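Local coordinates for protein acidocalcisomal pyrophosphatase (Trypanosoma brucei brucei, PDB 5C5V) that probably hydrolyses inorganic pyrophosphate with the help of magnesium ions, which it binds together with the analogue imidodiphosphate, at residues K273-H276 / D277-K280. Sequence-based numbering, arbitrary orientation.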
loop_
_atom_site.group_PDB
_atom_site.type_symbol
_atom_site.label_atom_id
_atom_site.label_comp_id
_atom_site.label_asym_id
_atom_site.label_seq_id
_atom_site.Cartn_x
_atom_site.Cartn_y
_atom_site.Cartn_z
ATOM N N LYS A 273 11.049 8.690 -0.698
ATOM C CA LYS A 273 11.604 9.733 0.155
ATOM C C LYS A 273 12.534 10.682 -0.573
ATOM O O LYS A 273 12.725 11.804 -0.128
ATOM C CB LYS A 273 12.315 9.107 1.354
ATOM C CG LYS A 273 11.376 8.238 2.181
ATOM C CD LYS A 273 11.990 7.859 3.508
ATOM C CE LYS A 273 10.977 7.148 4.406
ATOM N NZ LYS A 273 11.570 6.928 5.774
ATOM N N ASP A 274 13.077 10.254 -1.707
ATOM C CA ASP A 274 13.878 11.140 -2.533
ATOM C C ASP A 274 13.858 10.603 -3.940
ATOM O O ASP A 274 13.251 9.575 -4.190
ATOM C CB ASP A 274 15.309 11.263 -2.004
ATOM C CG ASP A 274 15.952 12.611 -2.354
ATOM O OD1 ASP A 274 15.579 13.202 -3.390
ATOM O OD2 ASP A 274 16.829 13.080 -1.598
ATOM N N ILE A 275 14.518 11.287 -4.864
ATOM C CA ILE A 275 14.371 10.962 -6.271
ATOM C C ILE A 275 14.873 9.535 -6.565
ATOM O O ILE A 275 14.393 8.862 -7.486
ATOM C CB ILE A 275 15.113 11.993 -7.152
ATOM C CG1 ILE A 275 14.771 11.785 -8.625
ATOM C CG2 ILE A 275 16.615 11.955 -6.906
ATOM C CD1 ILE A 275 13.311 11.967 -8.925
ATOM N N HIS A 276 15.802 9.065 -5.741
ATOM C CA HIS A 276 16.417 7.762 -5.931
ATOM C C HIS A 276 15.445 6.625 -5.659
ATOM O O HIS A 276 15.636 5.519 -6.145
ATOM C CB HIS A 276 17.649 7.631 -5.037
ATOM C CG HIS A 276 18.565 8.812 -5.117
ATOM N ND1 HIS A 276 19.448 9.002 -6.161
ATOM C CD2 HIS A 276 18.732 9.871 -4.284
ATOM C CE1 HIS A 276 20.127 10.122 -5.963
ATOM N NE2 HIS A 276 19.703 10.673 -4.838
ATOM N N ASP A 277 14.395 6.896 -4.894
ATOM C CA ASP A 277 13.416 5.864 -4.601
ATOM C C ASP A 277 12.499 5.587 -5.771
ATOM O O ASP A 277 11.795 4.579 -5.777
ATOM C CB ASP A 277 12.577 6.243 -3.384
ATOM C CG ASP A 277 13.354 6.158 -2.106
ATOM O OD1 ASP A 277 14.241 5.282 -2.037
ATOM O OD2 ASP A 277 13.099 6.969 -1.185
ATOM N N VAL A 278 12.499 6.465 -6.764
ATOM C CA VAL A 278 11.570 6.306 -7.874
ATOM C C VAL A 278 11.975 5.135 -8.779
ATOM O O VAL A 278 11.120 4.348 -9.179
ATOM C CB VAL A 278 11.439 7.604 -8.723
ATOM C CG1 VAL A 278 10.512 7.372 -9.935
ATOM C CG2 VAL A 278 10.925 8.770 -7.866
ATOM N N PRO A 279 13.272 5.027 -9.118
ATOM C CA PRO A 279 13.698 3.842 -9.878
ATOM C C PRO A 279 13.521 2.546 -9.086
ATOM O O PRO A 279 13.242 1.523 -9.675
ATOM C CB PRO A 279 15.186 4.113 -10.157
ATOM C CG PRO A 279 15.302 5.598 -10.129
ATOM C CD PRO A 279 14.347 6.031 -9.029
ATOM N N LYS A 280 13.639 2.610 -7.765
ATOM C CA LYS A 280 13.480 1.428 -6.913
ATOM C C LYS A 280 12.056 0.881 -6.911
ATOM O O LYS A 280 11.845 -0.324 -6.893
ATOM C CB LYS A 280 13.873 1.763 -5.480
ATOM C CG LYS A 280 15.334 1.921 -5.249
ATOM C CD LYS A 280 15.561 2.047 -3.749
ATOM C CE LYS A 280 14.801 0.951 -2.980
ATOM N NZ LYS A 280 15.031 1.110 -1.491
#
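Asp277 reaches back to Lys273 across a type I beta turn, Asp274 to Asp277, that leads the chain into the short helix 277-281. The amide N of Lys273 donates to OD2 of Asp277 over 2.7 Å, meeting the anti lone pair, the one turned away from OD1. A second amide, N of Asp274, adds a weak bond to the same oxygen, so OD2 gathers two successive backbone N-H groups. The carboxylate gets there because CG of Asp277 stands beside its own backbone N, opposite the carbonyl carbon (chi1 -72°). The turn itself is closed by Asp277 N to Asp274 O at 3.0 Å, and the next bond, Val278 N to Ile275 O, continues the same i to i+3 pattern. On the buried flank, Ile275 CD1 packs against Val278 CG2 at 4.1 Å, and both side chains also rest on Leu286 of helix 285-295. Farther out, Lys316 ties the loop to the start of helix 316-336, its NZ bonding to Lys273 O and its N to Asp274 OD1. That same OD1 accepts the amide N of Ile275 at 2.6 Å, on its anti side and 21° out of the carboxylate plane.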